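Local coordinates for tailspike protein (Siphovirus 9NA, PDB 3RIQ) that probably binds the lipopolysaccharide of Salmonella and cleaves its O-antigen chains as an endorhamnosidase, serving as the receptor-recognition tailspike of the phage, at residues 361-366 with 388-393; 34-39 with 61-66. All blocks are in the same frame, centred on the assembly; numbering follows the deposited sequence.

Interaction 1: 361-366 with 388-393; sequences VVCANK and HAYTTQ
C363 lies over one face of the Y390 ring. C363 CB is 3.8 Å from the centroid of the Y390 ring and only 16° off the ring normal, a CH-pi contact. In the given conformer C363 SG lies obliquely to the ring, 3.4 Å from Y390 CD2. This sulfur-aromatic contact is doubtful, because C363 has a second conformer. V362 CG1 meets the other end of Y390, 3.4 Å from Y390 OH, at an oblique angle. The Y390 ring also turns its edge to H388, with CE1 over the centre of the imidazole.

A second grip lies further along. N365 CG is anti to its backbone N (chi1 -179°), which carries the amide over to Q393. N365 ND2 gives a hydrogen bond of 2.9 Å to Q393 OE1, in the carbonyl plane and on a lone pair. The two amides are nearly coplanar, 21° apart. Q393 OE1 also accepts from N370 N, so two donors hold it. One water joins A364 O to Y390 N, and another joins N365 ND2 to Q393 O. T391 OG1 accepts from Q393 N, an ST turn.

R383 of the second subunit bonds H388 ND1 and, weakly, Y390 OH. Backbone bonds from H388 N to V361 O and from C363 N to H388 O make a parallel ladder that ends here. This is the strand-to-loop exit of successive rungs in a right-handed parallel beta-helix.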
# COMPACT_ATOMS: atom_id res chain seq x y z
N VAL A 361 11.24 -4.29 -7.09
CA VAL A 361 12.20 -5.38 -6.96
C VAL A 361 13.57 -4.79 -6.74
O VAL A 361 14.04 -4.02 -7.58
CB VAL A 361 12.19 -6.31 -8.22
CG1 VAL A 361 13.41 -7.27 -8.22
CG2 VAL A 361 10.86 -7.09 -8.32
N VAL A 362 14.24 -5.20 -5.65
CA VAL A 362 15.57 -4.71 -5.30
C VAL A 362 16.47 -5.89 -5.10
O VAL A 362 16.14 -6.86 -4.37
CB VAL A 362 15.52 -3.89 -3.99
CG1 VAL A 362 16.94 -3.47 -3.55
CG2 VAL A 362 14.59 -2.63 -4.12
N CYS A 363 17.62 -5.82 -5.78
CA CYS A 363 18.66 -6.84 -5.63
C CYS A 363 18.18 -8.29 -5.83
O CYS A 363 18.49 -9.16 -4.99
CB CYS A 363 19.36 -6.72 -4.26
SG CYS A 363 20.92 -7.67 -4.11
N ALA A 364 17.40 -8.55 -6.89
CA ALA A 364 17.10 -9.94 -7.25
C ALA A 364 18.30 -10.55 -7.99
O ALA A 364 19.34 -9.88 -8.19
CB ALA A 364 15.81 -10.03 -8.08
N ASN A 365 18.18 -11.82 -8.39
CA ASN A 365 19.33 -12.50 -8.99
C ASN A 365 20.56 -12.34 -8.09
O ASN A 365 21.70 -12.11 -8.58
CB ASN A 365 19.58 -11.97 -10.44
CG ASN A 365 20.75 -12.66 -11.16
OD1 ASN A 365 20.97 -13.88 -11.06
ND2 ASN A 365 21.50 -11.86 -11.90
N LYS A 366 20.34 -12.49 -6.78
CA LYS A 366 21.39 -12.21 -5.82
C LYS A 366 22.56 -13.17 -6.02
O LYS A 366 23.71 -12.82 -5.73
CB LYS A 366 20.85 -12.24 -4.38
CG LYS A 366 21.84 -11.83 -3.26
CD LYS A 366 21.17 -12.03 -1.88
CE LYS A 366 22.10 -11.66 -0.74
NZ LYS A 366 21.54 -11.94 0.61
N HIS A 388 15.71 -2.07 -8.85
CA HIS A 388 17.06 -1.62 -8.49
C HIS A 388 17.95 -2.83 -8.45
O HIS A 388 18.06 -3.47 -7.42
CB HIS A 388 17.07 -0.88 -7.15
CG HIS A 388 18.37 -0.20 -6.87
ND1 HIS A 388 18.51 0.75 -5.89
CD2 HIS A 388 19.57 -0.28 -7.49
CE1 HIS A 388 19.76 1.20 -5.88
NE2 HIS A 388 20.42 0.60 -6.85
N ALA A 389 18.56 -3.15 -9.58
CA ALA A 389 19.44 -4.30 -9.69
C ALA A 389 20.80 -3.91 -9.13
O ALA A 389 21.27 -2.78 -9.36
CB ALA A 389 19.56 -4.70 -11.15
N TYR A 390 21.45 -4.82 -8.41
CA TYR A 390 22.81 -4.58 -7.89
C TYR A 390 23.83 -5.32 -8.74
O TYR A 390 25.00 -5.53 -8.33
CB TYR A 390 22.89 -5.04 -6.42
CG TYR A 390 22.11 -4.23 -5.38
CD1 TYR A 390 21.18 -3.25 -5.74
CD2 TYR A 390 22.26 -4.51 -4.01
CE1 TYR A 390 20.48 -2.52 -4.78
CE2 TYR A 390 21.52 -3.80 -3.04
CZ TYR A 390 20.62 -2.81 -3.44
OH TYR A 390 19.88 -2.09 -2.48
N THR A 391 23.38 -5.72 -9.93
CA THR A 391 24.22 -6.34 -10.95
C THR A 391 23.78 -5.86 -12.34
O THR A 391 22.60 -5.47 -12.54
CB THR A 391 24.10 -7.89 -10.90
OG1 THR A 391 24.93 -8.48 -11.93
CG2 THR A 391 22.64 -8.32 -11.12
N THR A 392 24.73 -5.92 -13.28
CA THR A 392 24.46 -5.64 -14.71
C THR A 392 23.97 -6.86 -15.49
O THR A 392 23.61 -6.71 -16.66
CB THR A 392 25.70 -5.02 -15.45
OG1 THR A 392 26.80 -5.93 -15.37
CG2 THR A 392 26.10 -3.70 -14.77
N GLN A 393 23.96 -8.04 -14.87
CA GLN A 393 23.45 -9.23 -15.56
C GLN A 393 22.00 -9.08 -15.98
O GLN A 393 21.15 -8.55 -15.22
CB GLN A 393 23.53 -10.48 -14.67
CG GLN A 393 24.93 -10.95 -14.40
CD GLN A 393 24.98 -12.32 -13.72
OE1 GLN A 393 24.00 -12.77 -13.11
NE2 GLN A 393 26.13 -12.99 -13.82
O HOH W 1 20.84 -7.50 -8.01
O HOH W 2 19.74 -9.48 -13.05

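Interaction 2: 34-39 with 61-66; sequences LLIDID and AKFIGD
D39 and K62 make the one direct hydrogen bond of this contact. K62 N donates to D39 OD1 over 2.9 Å, nearly straight at 166°. The donor meets OD1 on the anti side, 32° out of the carboxylate plane. D39 has CG beside its own backbone N (chi1 -76°), which brings the carboxylate back to the 61-66 chain. Beside this bond, A61 CB packs against the backbone of 38-39, 3.3 Å from I38 C, and lies 3.4 Å from D39 OD1. On the far end of the carboxylate, I64 CD1 is 3.8 Å from D39 OD2.

Water adds a second layer. One water donates to D39 OD2 and accepts from K62 NZ. Another donates to D39 OD1, with a weak, long bond from K62 NZ. The two opposite charges are thus joined through solvent, with D39 OD1 and K62 NZ 4.9 Å apart.

Away from the waters, I36 and F63 cross at about a right angle. I36 CG1 is 3.8 Å from F63 CZ, and CG2 and CD1 reach CE1. L23 of helix 23-29 touches both of these buried side chains. F63 also packs on M85 of strand 79-87, and K62 lies on H84 and H86. Strand 33-36 itself pairs in parallel with strands 14-16 and 56-59, and strand 63-65 with strands 40-41 and 79-87.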
# COMPACT_ATOMS: atom_id res chain seq x y z
N LEU A 34 -15.02 -28.13 26.68
CA LEU A 34 -14.05 -29.19 26.92
C LEU A 34 -12.75 -28.49 27.25
O LEU A 34 -12.20 -27.78 26.39
CB LEU A 34 -13.94 -30.12 25.69
CG LEU A 34 -12.71 -31.05 25.64
CD1 LEU A 34 -12.56 -31.91 26.89
CD2 LEU A 34 -12.80 -31.88 24.36
N LEU A 35 -12.28 -28.62 28.48
CA LEU A 35 -11.05 -27.95 28.93
C LEU A 35 -9.86 -28.91 28.85
O LEU A 35 -9.91 -29.99 29.45
CB LEU A 35 -11.24 -27.42 30.36
CG LEU A 35 -9.98 -26.83 31.02
CD1 LEU A 35 -9.67 -25.48 30.34
CD2 LEU A 35 -10.20 -26.65 32.52
N ILE A 36 -8.82 -28.52 28.12
CA ILE A 36 -7.57 -29.33 28.09
C ILE A 36 -6.67 -28.75 29.18
O ILE A 36 -5.93 -27.80 28.94
CB ILE A 36 -6.90 -29.32 26.70
CG1 ILE A 36 -7.93 -29.64 25.58
CG2 ILE A 36 -5.70 -30.25 26.67
CD1 ILE A 36 -8.54 -31.01 25.63
N ASP A 37 -6.78 -29.31 30.40
CA ASP A 37 -6.09 -28.74 31.56
C ASP A 37 -4.76 -29.43 31.91
O ASP A 37 -4.09 -28.97 32.82
CB ASP A 37 -7.03 -28.71 32.79
CG ASP A 37 -7.54 -30.09 33.20
OD1 ASP A 37 -7.61 -31.02 32.35
OD2 ASP A 37 -7.91 -30.23 34.40
N ILE A 38 -4.41 -30.51 31.22
CA ILE A 38 -3.14 -31.20 31.44
C ILE A 38 -2.63 -31.66 30.09
O ILE A 38 -3.40 -31.87 29.15
CB ILE A 38 -3.25 -32.38 32.45
CG1 ILE A 38 -4.29 -33.41 32.01
CG2 ILE A 38 -3.49 -31.86 33.89
CD1 ILE A 38 -4.18 -34.72 32.77
N ASP A 39 -1.30 -31.77 29.97
CA ASP A 39 -0.71 -32.20 28.70
C ASP A 39 -1.23 -33.61 28.36
O ASP A 39 -1.45 -34.44 29.26
CB ASP A 39 0.81 -32.27 28.80
CG ASP A 39 1.48 -30.92 28.76
OD1 ASP A 39 0.86 -29.89 28.43
OD2 ASP A 39 2.67 -30.90 29.11
N ALA A 61 -3.02 -26.55 27.77
CA ALA A 61 -1.92 -27.51 27.84
C ALA A 61 -1.71 -28.05 26.43
O ALA A 61 -2.41 -27.60 25.51
CB ALA A 61 -2.25 -28.62 28.84
N LYS A 62 -0.76 -28.96 26.22
CA LYS A 62 -0.35 -29.36 24.88
C LYS A 62 -0.82 -30.74 24.50
O LYS A 62 -0.99 -31.60 25.38
CB LYS A 62 1.19 -29.37 24.80
CG LYS A 62 1.80 -28.02 25.16
CD LYS A 62 3.30 -28.07 24.98
CE LYS A 62 3.91 -26.72 25.29
NZ LYS A 62 3.77 -26.37 26.74
N PHE A 63 -0.99 -30.96 23.20
CA PHE A 63 -1.10 -32.31 22.63
C PHE A 63 0.29 -32.77 22.16
O PHE A 63 0.86 -32.16 21.24
CB PHE A 63 -2.07 -32.33 21.46
CG PHE A 63 -3.46 -31.86 21.81
CD1 PHE A 63 -4.23 -32.53 22.80
CD2 PHE A 63 -3.99 -30.72 21.21
CE1 PHE A 63 -5.55 -32.10 23.12
CE2 PHE A 63 -5.29 -30.26 21.55
CZ PHE A 63 -6.07 -30.96 22.50
N ILE A 64 0.81 -33.84 22.77
CA ILE A 64 2.18 -34.27 22.56
C ILE A 64 2.22 -35.64 21.91
O ILE A 64 1.61 -36.57 22.42
CB ILE A 64 2.95 -34.34 23.91
CG1 ILE A 64 2.93 -32.98 24.62
CG2 ILE A 64 4.41 -34.87 23.71
CD1 ILE A 64 3.36 -33.05 26.11
N GLY A 65 2.92 -35.79 20.78
CA GLY A 65 2.99 -37.10 20.13
C GLY A 65 3.88 -37.04 18.92
O GLY A 65 4.22 -35.96 18.46
N ASP A 66 4.24 -38.22 18.42
CA ASP A 66 4.85 -38.36 17.09
C ASP A 66 3.80 -38.96 16.17
O ASP A 66 3.30 -40.06 16.44
CB ASP A 66 6.03 -39.33 17.15
CG ASP A 66 7.16 -38.82 17.99
OD1 ASP A 66 7.40 -37.60 18.06
OD2 ASP A 66 7.84 -39.68 18.58
O HOH W 3 1.74 -27.42 29.30
O HOH W 4 4.46 -29.05 28.11

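Interactions 1 and 2 lie at different heights of one parallel beta-helix. Their centres are about 48 Å apart, and their nearest atoms about 34 Å, so they do not touch. Along the chain they follow in series, with 34-39 and 61-66 complete before 361-366 begins. Interaction 2 sits near the N-terminal end, interaction 1 toward the C-terminal part of the beta-helix. R383 of the second subunit bonds H388 in interaction 1, whereas at interaction 2 D32 of the second subunit packs on L35. Facing residues are 23 to 26 apart, about one turn. Interaction 1 has a backbone ladder; interaction 2 has one direct hydrogen bond, to a side-chain carboxylate, beside apolar packing.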